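Long-range contacts in beta-L-arabinobiosidase (Bacteroides thetaiotaomicron, PDB 5MQR), which probably hydrolyses glycosidic bonds in arabinose-containing side chains of plant pectin, and may also have exo-alpha-sialidase activity: residues A[1048-1056]-A[1067-1077]; A[1079-1087]-A[1094-1103]. One frame throughout, in Å; residues are numbered along the deposited sequence.

Contact 1 (A[1048-1056]-A[1067-1077]); sequences ADKWDWFCL and TILWDKNGDRY
Phe1054 pairs with Trp1070, and Leu1056 with Ile1068, each exchanging two backbone hydrogen bonds. Past the strand end, Lys1072 N donates to Asp1052 O at 2.9 Å. The indole of Trp1070 adds another bond: its NE1 meets Trp1051 O at 2.9 Å, in the carbonyl plane and near its own ring plane. That bond is bent, 130° at the hydrogen. These pairs zip up the open end of the hairpin 1053-1061/1064-1071, the second and third strands of a five-stranded antiparallel sheet; both segments belong to the glycosyl hydrolase family 65-type C-terminal domain. On the face of Trp1053 and Cys1055, the Arg1076 guanidinium lies flat on the indole, with planes 11° apart. Arg1076 CG is anti to the backbone N (chi1 -177°) and the chain bends at chi2, which lays the guanidinium along the indole. This is a cation-pi stack, Arg1076 CZ lying 3.7 Å from the centroid of the Trp1053 six-membered ring. Glu662 of strand 660-662 fixes the arginine by a salt bridge to NH2 and is hydrogen-bonded to Tyr1077 OH. On the other face, Trp1070 CB sits over the Phe1054 ring, 3.6 Å from its centroid. The two rings themselves barely overlap.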
loop_
_atom_site.group_PDB
_atom_site.type_symbol
_atom_site.label_atom_id
_atom_site.label_comp_id
_atom_site.label_asym_id
_atom_site.label_seq_id
_atom_site.Cartn_x
_atom_site.Cartn_y
_atom_site.Cartn_z
ATOM N N ALA A 1048 -12.508 -2.680 -16.756
ATOM C CA ALA A 1048 -12.198 -3.797 -15.887
ATOM C C ALA A 1048 -11.200 -4.694 -16.618
ATOM O O ALA A 1048 -11.359 -4.968 -17.822
ATOM C CB ALA A 1048 -13.470 -4.583 -15.523
ATOM N N ASP A 1049 -10.158 -5.099 -15.895
ATOM C CA ASP A 1049 -9.114 -6.020 -16.401
ATOM C C ASP A 1049 -8.147 -5.424 -17.412
ATOM O O ASP A 1049 -7.425 -6.169 -18.090
ATOM C CB ASP A 1049 -9.710 -7.344 -16.939
ATOM C CG ASP A 1049 -10.506 -8.070 -15.895
ATOM O OD1 ASP A 1049 -9.864 -8.584 -14.939
ATOM O OD2 ASP A 1049 -11.759 -8.095 -16.002
ATOM N N LYS A 1050 -8.110 -4.099 -17.522
ATOM C CA LYS A 1050 -7.112 -3.465 -18.363
ATOM C C LYS A 1050 -5.752 -3.532 -17.659
ATOM O O LYS A 1050 -4.802 -4.050 -18.225
ATOM C CB LYS A 1050 -7.503 -2.014 -18.655
ATOM C CG LYS A 1050 -6.505 -1.203 -19.465
ATOM C CD LYS A 1050 -6.095 -1.853 -20.778
ATOM C CE LYS A 1050 -7.234 -1.924 -21.787
ATOM N NZ LYS A 1050 -6.740 -2.479 -23.090
ATOM N N TRP A 1051 -5.699 -3.008 -16.428
ATOM C CA TRP A 1051 -4.493 -2.913 -15.614
ATOM C C TRP A 1051 -4.658 -3.561 -14.214
ATOM O O TRP A 1051 -5.579 -3.220 -13.464
ATOM C CB TRP A 1051 -4.103 -1.435 -15.423
ATOM C CG TRP A 1051 -3.659 -0.734 -16.664
ATOM C CD1 TRP A 1051 -3.215 -1.304 -17.841
ATOM C CD2 TRP A 1051 -3.555 0.681 -16.849
ATOM N NE1 TRP A 1051 -2.905 -0.328 -18.745
ATOM C CE2 TRP A 1051 -3.097 0.897 -18.162
ATOM C CE3 TRP A 1051 -3.830 1.789 -16.036
ATOM C CZ2 TRP A 1051 -2.893 2.178 -18.681
ATOM C CZ3 TRP A 1051 -3.644 3.057 -16.555
ATOM C CH2 TRP A 1051 -3.163 3.239 -17.865
ATOM N N ASP A 1052 -3.731 -4.438 -13.839
ATOM C CA ASP A 1052 -3.762 -5.057 -12.516
ATOM C C ASP A 1052 -3.526 -4.056 -11.400
ATOM O O ASP A 1052 -3.945 -4.293 -10.273
ATOM C CB ASP A 1052 -2.712 -6.154 -12.392
ATOM C CG ASP A 1052 -3.042 -7.373 -13.208
ATOM O OD1 ASP A 1052 -4.185 -7.514 -13.715
ATOM O OD2 ASP A 1052 -2.133 -8.210 -13.323
ATOM N N TRP A 1053 -2.868 -2.943 -11.708
ATOM C CA TRP A 1053 -2.618 -1.924 -10.702
ATOM C C TRP A 1053 -2.335 -0.615 -11.352
ATOM O O TRP A 1053 -1.915 -0.581 -12.501
ATOM C CB TRP A 1053 -1.410 -2.315 -9.830
ATOM C CG TRP A 1053 -0.224 -2.809 -10.600
ATOM C CD1 TRP A 1053 0.074 -4.122 -10.927
ATOM C CD2 TRP A 1053 0.814 -2.016 -11.167
ATOM N NE1 TRP A 1053 1.240 -4.174 -11.664
ATOM C CE2 TRP A 1053 1.715 -2.898 -11.819
ATOM C CE3 TRP A 1053 1.070 -0.637 -11.205
ATOM C CZ2 TRP A 1053 2.866 -2.440 -12.483
ATOM C CZ3 TRP A 1053 2.221 -0.181 -11.860
ATOM C CH2 TRP A 1053 3.101 -1.083 -12.497
ATOM N N PHE A 1054 -2.553 0.461 -10.607
ATOM C CA PHE A 1054 -2.027 1.776 -10.988
ATOM C C PHE A 1054 -2.117 2.685 -9.796
ATOM O O PHE A 1054 -2.794 2.363 -8.813
ATOM C CB PHE A 1054 -2.767 2.405 -12.189
ATOM C CG PHE A 1054 -4.247 2.584 -11.984
ATOM C CD1 PHE A 1054 -4.742 3.674 -11.299
ATOM C CD2 PHE A 1054 -5.148 1.665 -12.503
ATOM C CE1 PHE A 1054 -6.114 3.842 -11.111
ATOM C CE2 PHE A 1054 -6.519 1.817 -12.317
ATOM C CZ PHE A 1054 -7.004 2.915 -11.623
ATOM N N CYS A 1055 -1.483 3.843 -9.889
ATOM C CA CYS A 1055 -1.543 4.779 -8.782
ATOM C C CYS A 1055 -1.249 6.192 -9.221
ATOM O O CYS A 1055 -0.314 6.430 -9.962
ATOM C CB CYS A 1055 -0.541 4.350 -7.701
ATOM S SG CYS A 1055 -0.369 5.528 -6.352
ATOM N N LEU A 1056 -2.073 7.117 -8.764
ATOM C CA LEU A 1056 -1.771 8.538 -8.850
ATOM C C LEU A 1056 -1.571 9.035 -7.441
ATOM O O LEU A 1056 -2.429 8.898 -6.602
ATOM C CB LEU A 1056 -2.889 9.318 -9.516
ATOM C CG LEU A 1056 -2.638 10.822 -9.670
ATOM C CD1 LEU A 1056 -1.593 11.108 -10.747
ATOM C CD2 LEU A 1056 -3.947 11.527 -9.993
ATOM N N THR A 1067 -3.899 10.388 -2.789
ATOM C CA THR A 1067 -3.423 9.217 -3.512
ATOM C C THR A 1067 -4.626 8.441 -3.988
ATOM O O THR A 1067 -5.564 8.238 -3.233
ATOM C CB THR A 1067 -2.628 8.294 -2.588
ATOM O OG1 THR A 1067 -1.683 9.074 -1.873
ATOM C CG2 THR A 1067 -1.944 7.200 -3.348
ATOM N N ILE A 1068 -4.597 8.000 -5.230
ATOM C CA ILE A 1068 -5.642 7.131 -5.751
ATOM C C ILE A 1068 -4.924 5.931 -6.318
ATOM O O ILE A 1068 -4.042 6.072 -7.147
ATOM C CB ILE A 1068 -6.447 7.805 -6.891
ATOM C CG1 ILE A 1068 -7.157 9.062 -6.380
ATOM C CG2 ILE A 1068 -7.425 6.813 -7.520
ATOM C CD1 ILE A 1068 -7.555 10.024 -7.475
ATOM N N LEU A 1069 -5.335 4.757 -5.881
ATOM C CA LEU A 1069 -4.731 3.561 -6.348
ATOM C C LEU A 1069 -5.691 2.410 -6.529
ATOM O O LEU A 1069 -6.775 2.352 -5.935
ATOM C CB LEU A 1069 -3.575 3.160 -5.433
ATOM C CG LEU A 1069 -3.803 2.733 -3.982
ATOM C CD1 LEU A 1069 -4.266 1.274 -3.872
ATOM C CD2 LEU A 1069 -2.503 2.945 -3.199
ATOM N N TRP A 1070 -5.235 1.501 -7.367
ATOM C CA TRP A 1070 -5.960 0.327 -7.755
ATOM C C TRP A 1070 -4.978 -0.823 -7.659
ATOM O O TRP A 1070 -3.859 -0.723 -8.138
ATOM C CB TRP A 1070 -6.461 0.462 -9.195
ATOM C CG TRP A 1070 -6.935 -0.826 -9.775
ATOM C CD1 TRP A 1070 -6.327 -1.539 -10.751
ATOM C CD2 TRP A 1070 -8.092 -1.590 -9.376
ATOM N NE1 TRP A 1070 -7.041 -2.694 -11.010
ATOM C CE2 TRP A 1070 -8.130 -2.746 -10.187
ATOM C CE3 TRP A 1070 -9.108 -1.397 -8.431
ATOM C CZ2 TRP A 1070 -9.150 -3.719 -10.087
ATOM C CZ3 TRP A 1070 -10.140 -2.373 -8.328
ATOM C CH2 TRP A 1070 -10.145 -3.513 -9.157
ATOM N N ASP A 1071 -5.409 -1.916 -7.039
ATOM C CA ASP A 1071 -4.533 -3.077 -6.812
ATOM C C ASP A 1071 -5.424 -4.287 -6.786
ATOM O O ASP A 1071 -6.011 -4.636 -5.767
ATOM C CB ASP A 1071 -3.746 -2.909 -5.509
ATOM C CG ASP A 1071 -2.511 -3.819 -5.419
ATOM O OD1 ASP A 1071 -2.367 -4.784 -6.229
ATOM O OD2 ASP A 1071 -1.671 -3.567 -4.503
ATOM N N LYS A 1072 -5.555 -4.904 -7.944
ATOM C CA LYS A 1072 -6.488 -6.003 -8.115
ATOM C C LYS A 1072 -6.192 -7.175 -7.196
ATOM O O LYS A 1072 -7.104 -7.730 -6.606
ATOM C CB LYS A 1072 -6.445 -6.492 -9.549
ATOM C CG LYS A 1072 -7.505 -7.531 -9.881
ATOM C CD LYS A 1072 -7.132 -8.267 -11.160
ATOM C CE LYS A 1072 -7.978 -9.520 -11.330
ATOM N NZ LYS A 1072 -7.158 -10.570 -11.999
ATOM N N ASN A 1073 -4.923 -7.546 -7.120
ATOM C CA ASN A 1073 -4.486 -8.721 -6.375
ATOM C C ASN A 1073 -3.855 -8.404 -5.020
ATOM O O ASN A 1073 -3.552 -9.325 -4.264
ATOM C CB ASN A 1073 -3.486 -9.526 -7.235
ATOM C CG ASN A 1073 -4.094 -10.009 -8.537
ATOM O OD1 ASN A 1073 -3.491 -9.894 -9.595
ATOM N ND2 ASN A 1073 -5.301 -10.505 -8.467
ATOM N N GLY A 1074 -3.631 -7.114 -4.743
ATOM C CA GLY A 1074 -3.148 -6.636 -3.454
ATOM C C GLY A 1074 -1.649 -6.579 -3.278
ATOM O O GLY A 1074 -1.181 -6.173 -2.210
ATOM N N ASP A 1075 -0.893 -6.954 -4.303
ATOM C CA ASP A 1075 0.553 -7.153 -4.150
ATOM C C ASP A 1075 1.427 -6.030 -4.719
ATOM O O ASP A 1075 2.629 -6.046 -4.535
ATOM C CB ASP A 1075 1.011 -8.520 -4.692
ATOM C CG ASP A 1075 0.779 -8.675 -6.180
ATOM O OD1 ASP A 1075 -0.223 -8.118 -6.718
ATOM O OD2 ASP A 1075 1.596 -9.378 -6.808
ATOM N N ARG A 1076 0.833 -5.042 -5.369
ATOM C CA ARG A 1076 1.631 -3.904 -5.820
ATOM C C ARG A 1076 1.911 -2.932 -4.686
ATOM O O ARG A 1076 3.030 -2.451 -4.579
ATOM C CB ARG A 1076 0.946 -3.161 -7.001
ATOM C CG ARG A 1076 1.758 -2.010 -7.583
ATOM C CD ARG A 1076 2.998 -2.505 -8.283
ATOM N NE ARG A 1076 3.783 -1.444 -8.914
ATOM C CZ ARG A 1076 4.928 -1.669 -9.563
ATOM N NH1 ARG A 1076 5.398 -2.917 -9.697
ATOM N NH2 ARG A 1076 5.593 -0.662 -10.111
ATOM N N TYR A 1077 0.889 -2.614 -3.890
ATOM C CA TYR A 1077 0.997 -1.630 -2.774
ATOM C C TYR A 1077 0.864 -2.227 -1.371
ATOM O O TYR A 1077 1.173 -1.540 -0.410
ATOM C CB TYR A 1077 0.003 -0.467 -2.956
ATOM C CG TYR A 1077 0.111 0.069 -4.356
ATOM C CD1 TYR A 1077 1.226 0.807 -4.748
ATOM C CD2 TYR A 1077 -0.835 -0.239 -5.318
ATOM C CE1 TYR A 1077 1.360 1.272 -6.049
ATOM C CE2 TYR A 1077 -0.710 0.227 -6.621
ATOM C CZ TYR A 1077 0.388 0.978 -6.984
ATOM O OH TYR A 1077 0.545 1.393 -8.286
HETATM O O HOH W 1 -2.681 -6.099 -8.559
#

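Contact 2 (A[1079-1087]-A[1094-1103]); sequences CGKGLRIFV and HADTLTRLVC
Arg1084 lies flat on the imidazole of His1094, with centres 4.1 Å apart and planes 20° apart. The two side chains run side by side and point the same way. His1094 ND1 sits over the centre of the guanidinium, and Cys1079 O meets the opposite face. Lys1081 O fixes the rotation of the group: it accepts a hydrogen bond from Arg1084 NH2 at 3.0 Å. The same oxygen lies at the edge of the imidazole, 3.3 Å from His1094 CE1. Glu1091 holds Arg1084 NH1 by a salt bridge. With an alanine in its place, Glu1091 would probably lose its charged mate and the His1094 ring the flat group stacked on it.

Behind the stack, the backbones are joined by two bonds, Leu1083 N to Ala1095 O and Ala1095 N to Leu1083 O, both 2.9 Å. Gly1082 suits this approach, since a CB there would collide with Ala1095 O. On the other face, Leu1083 extends with CG anti to its backbone N (chi1 176°). This carries CD2 to Thr1099 O and CD1 to Leu1098 CD2, 4.0 Å away. Ile1085 and Leu1101 meet tip to tip, Ile1085 CD1 to Leu1101 CD2 being 3.7 Å. Cys1103 SG touches the same Ile1085 CD1 at 3.6 Å.

The antiparallel hairpin 1082-1087/1090-1095 thus ends its sheet at strand 1090-1095, and the chain folds back over it as strand 1101-1103. That strand pairs with strand 1040-1042, whose Ile1042 packs against Leu1083, Ile1085 and Leu1101. Strand 1064-1071 flanks strand 1082-1087 within the sheet.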
loop_
_atom_site.group_PDB
_atom_site.type_symbol
_atom_site.label_atom_id
_atom_site.label_comp_id
_atom_site.label_asym_id
_atom_site.label_seq_id
_atom_site.Cartn_x
_atom_site.Cartn_y
_atom_site.Cartn_z
ATOM N N CYS A 1079 -1.661 -2.766 0.594
ATOM C CA CYS A 1079 -2.569 -2.050 1.476
ATOM C C CYS A 1079 -3.999 -2.528 1.257
ATOM O O CYS A 1079 -4.936 -1.812 1.582
ATOM C CB CYS A 1079 -2.447 -0.539 1.245
ATOM S SG CYS A 1079 -3.077 -0.051 -0.387
ATOM N N GLY A 1080 -4.166 -3.739 0.716
ATOM C CA GLY A 1080 -5.500 -4.273 0.404
ATOM C C GLY A 1080 -5.824 -4.297 -1.081
ATOM O O GLY A 1080 -5.158 -3.654 -1.886
ATOM N N LYS A 1081 -6.835 -5.072 -1.443
ATOM C CA LYS A 1081 -7.257 -5.153 -2.821
ATOM C C LYS A 1081 -8.246 -4.039 -3.160
ATOM O O LYS A 1081 -8.904 -3.486 -2.293
ATOM C CB LYS A 1081 -7.900 -6.494 -3.093
ATOM C CG LYS A 1081 -6.962 -7.661 -2.886
ATOM C CD LYS A 1081 -7.627 -8.939 -3.386
ATOM C CE LYS A 1081 -6.828 -10.182 -3.061
ATOM N NZ LYS A 1081 -7.441 -11.377 -3.737
ATOM N N GLY A 1082 -8.332 -3.722 -4.439
ATOM C CA GLY A 1082 -9.334 -2.808 -4.949
ATOM C C GLY A 1082 -8.865 -1.375 -5.134
ATOM O O GLY A 1082 -7.662 -1.099 -5.226
ATOM N N LEU A 1083 -9.848 -0.484 -5.195
ATOM C CA LEU A 1083 -9.655 0.910 -5.500
ATOM C C LEU A 1083 -9.652 1.684 -4.196
ATOM O O LEU A 1083 -10.602 1.597 -3.454
ATOM C CB LEU A 1083 -10.815 1.405 -6.388
ATOM C CG LEU A 1083 -10.835 2.889 -6.753
ATOM C CD1 LEU A 1083 -9.594 3.275 -7.557
ATOM C CD2 LEU A 1083 -12.123 3.220 -7.509
ATOM N N ARG A 1084 -8.614 2.469 -3.935
ATOM C CA ARG A 1084 -8.512 3.182 -2.661
ATOM C C ARG A 1084 -8.074 4.607 -2.849
ATOM O O ARG A 1084 -7.291 4.910 -3.737
ATOM C CB ARG A 1084 -7.516 2.491 -1.740
ATOM C CG ARG A 1084 -8.098 1.263 -1.105
ATOM C CD ARG A 1084 -7.078 0.453 -0.303
ATOM N NE ARG A 1084 -7.535 -0.935 -0.272
ATOM C CZ ARG A 1084 -8.260 -1.481 0.689
ATOM N NH1 ARG A 1084 -8.557 -0.796 1.777
ATOM N NH2 ARG A 1084 -8.658 -2.737 0.574
ATOM N N ILE A 1085 -8.588 5.460 -1.985
ATOM C CA ILE A 1085 -8.233 6.867 -1.927
ATOM C C ILE A 1085 -7.576 7.112 -0.580
ATOM O O ILE A 1085 -8.117 6.689 0.444
ATOM C CB ILE A 1085 -9.468 7.762 -1.995
ATOM C CG1 ILE A 1085 -10.161 7.561 -3.343
ATOM C CG2 ILE A 1085 -9.092 9.239 -1.779
ATOM C CD1 ILE A 1085 -11.543 8.177 -3.409
ATOM N N PHE A 1086 -6.437 7.808 -0.590
ATOM C CA PHE A 1086 -5.791 8.226 0.639
ATOM C C PHE A 1086 -5.735 9.749 0.687
ATOM O O PHE A 1086 -5.537 10.406 -0.326
ATOM C CB PHE A 1086 -4.385 7.626 0.782
ATOM C CG PHE A 1086 -4.362 6.116 0.886
ATOM C CD1 PHE A 1086 -4.555 5.319 -0.239
ATOM C CD2 PHE A 1086 -4.105 5.481 2.113
ATOM C CE1 PHE A 1086 -4.536 3.924 -0.153
ATOM C CE2 PHE A 1086 -4.093 4.084 2.213
ATOM C CZ PHE A 1086 -4.297 3.302 1.070
ATOM N N VAL A 1087 -5.914 10.278 1.894
ATOM C CA VAL A 1087 -5.716 11.684 2.219
ATOM C C VAL A 1087 -4.574 11.755 3.239
ATOM O O VAL A 1087 -4.691 11.187 4.326
ATOM C CB VAL A 1087 -7.001 12.277 2.821
ATOM C CG1 VAL A 1087 -6.807 13.737 3.239
ATOM C CG2 VAL A 1087 -8.138 12.116 1.830
ATOM N N HIS A 1094 -12.837 3.129 -0.172
ATOM C CA HIS A 1094 -12.463 1.870 -0.775
ATOM C C HIS A 1094 -13.627 1.347 -1.574
ATOM O O HIS A 1094 -14.773 1.474 -1.160
ATOM C CB HIS A 1094 -12.121 0.904 0.347
ATOM C CG HIS A 1094 -12.230 -0.535 -0.019
ATOM N ND1 HIS A 1094 -11.412 -1.129 -0.958
ATOM C CD2 HIS A 1094 -13.035 -1.513 0.454
ATOM C CE1 HIS A 1094 -11.713 -2.412 -1.054
ATOM N NE2 HIS A 1094 -12.699 -2.669 -0.214
ATOM N N ALA A 1095 -13.310 0.742 -2.711
ATOM C CA ALA A 1095 -14.276 0.013 -3.511
ATOM C C ALA A 1095 -13.638 -1.274 -4.038
ATOM O O ALA A 1095 -12.454 -1.317 -4.267
ATOM C CB ALA A 1095 -14.771 0.886 -4.660
ATOM N N ASP A 1096 -14.448 -2.305 -4.240
ATOM C CA ASP A 1096 -13.973 -3.613 -4.723
ATOM C C ASP A 1096 -13.648 -3.631 -6.223
ATOM O O ASP A 1096 -12.933 -4.522 -6.680
ATOM C CB ASP A 1096 -15.030 -4.714 -4.469
ATOM C CG ASP A 1096 -15.300 -4.974 -2.993
ATOM O OD1 ASP A 1096 -14.434 -4.734 -2.134
ATOM O OD2 ASP A 1096 -16.408 -5.468 -2.699
ATOM N N THR A 1097 -14.202 -2.688 -6.977
ATOM C CA THR A 1097 -14.041 -2.626 -8.410
ATOM C C THR A 1097 -13.699 -1.198 -8.849
ATOM O O THR A 1097 -13.852 -0.227 -8.077
ATOM C CB THR A 1097 -15.354 -3.052 -9.119
ATOM O OG1 THR A 1097 -16.437 -2.186 -8.719
ATOM C CG2 THR A 1097 -15.722 -4.522 -8.768
ATOM N N LEU A 1098 -13.230 -1.069 -10.093
ATOM C CA LEU A 1098 -13.116 0.244 -10.701
ATOM C C LEU A 1098 -14.515 0.753 -10.986
ATOM O O LEU A 1098 -15.185 0.241 -11.837
ATOM C CB LEU A 1098 -12.259 0.216 -11.966
ATOM C CG LEU A 1098 -10.776 -0.032 -11.672
ATOM C CD1 LEU A 1098 -10.009 -0.213 -12.968
ATOM C CD2 LEU A 1098 -10.168 1.083 -10.847
ATOM N N THR A 1099 -14.940 1.763 -10.241
ATOM C CA THR A 1099 -16.310 2.256 -10.307
ATOM C C THR A 1099 -16.277 3.593 -9.573
ATOM O O THR A 1099 -15.247 3.947 -8.990
ATOM C CB THR A 1099 -17.331 1.242 -9.707
ATOM O OG1 THR A 1099 -18.663 1.704 -9.931
ATOM C CG2 THR A 1099 -17.137 1.039 -8.207
ATOM N N ARG A 1100 -17.359 4.358 -9.641
ATOM C CA ARG A 1100 -17.417 5.634 -8.927
ATOM C C ARG A 1100 -17.261 5.453 -7.382
ATOM O O ARG A 1100 -17.921 4.629 -6.772
ATOM C CB ARG A 1100 -18.723 6.370 -9.241
ATOM C CG ARG A 1100 -18.795 7.742 -8.624
ATOM C CD ARG A 1100 -20.117 8.433 -8.878
ATOM N NE ARG A 1100 -20.112 9.081 -10.183
ATOM C CZ ARG A 1100 -20.959 8.842 -11.197
ATOM N NH1 ARG A 1100 -21.953 7.949 -11.100
ATOM N NH2 ARG A 1100 -20.818 9.532 -12.338
ATOM N N LEU A 1101 -16.401 6.247 -6.774
ATOM C CA LEU A 1101 -16.165 6.209 -5.341
ATOM C C LEU A 1101 -16.145 7.644 -4.835
ATOM O O LEU A 1101 -15.378 8.475 -5.336
ATOM C CB LEU A 1101 -14.846 5.503 -5.051
ATOM C CG LEU A 1101 -14.357 5.480 -3.600
ATOM C CD1 LEU A 1101 -15.377 4.844 -2.651
ATOM C CD2 LEU A 1101 -13.018 4.751 -3.530
ATOM N N VAL A 1102 -17.013 7.915 -3.859
ATOM C CA VAL A 1102 -17.252 9.234 -3.308
ATOM C C VAL A 1102 -16.979 9.169 -1.811
ATOM O O VAL A 1102 -17.562 8.353 -1.117
ATOM C CB VAL A 1102 -18.709 9.670 -3.561
ATOM C CG1 VAL A 1102 -19.068 10.918 -2.766
ATOM C CG2 VAL A 1102 -18.938 9.915 -5.049
ATOM N N CYS A 1103 -16.094 10.025 -1.325
ATOM C CA CYS A 1103 -15.781 10.124 0.086
ATOM C C CYS A 1103 -16.289 11.444 0.593
ATOM O O CYS A 1103 -15.675 12.487 0.343
ATOM C CB CYS A 1103 -14.270 10.057 0.275
ATOM S SG CYS A 1103 -13.591 8.556 -0.432
HETATM O O HOH W 2 -11.638 -5.346 -2.523
#

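Contacts 1 and 2 close two successive hairpins of one antiparallel sheet, their centres about 10 Å apart. Strands 1064-1071 and 1082-1087 are neighbours, probably joined by backbone hydrogen bonds such as Leu1069 O to Arg1084 N. Both contacts are partly buried. Contact 1 lies inside the sheet and holds its strands by a longer ladder; nine of its 16 touching residues are buried. Contact 2 is the more exposed, with four of 13 buried. It reaches the edge strand, has a single hydrogen-bonded pair between its segments and relies more on aliphatic packing from strand 1101-1103. Both place an arginine flat on an aromatic ring, paired with a glutamate: Glu662 in contact 1, Glu1091 in contact 2.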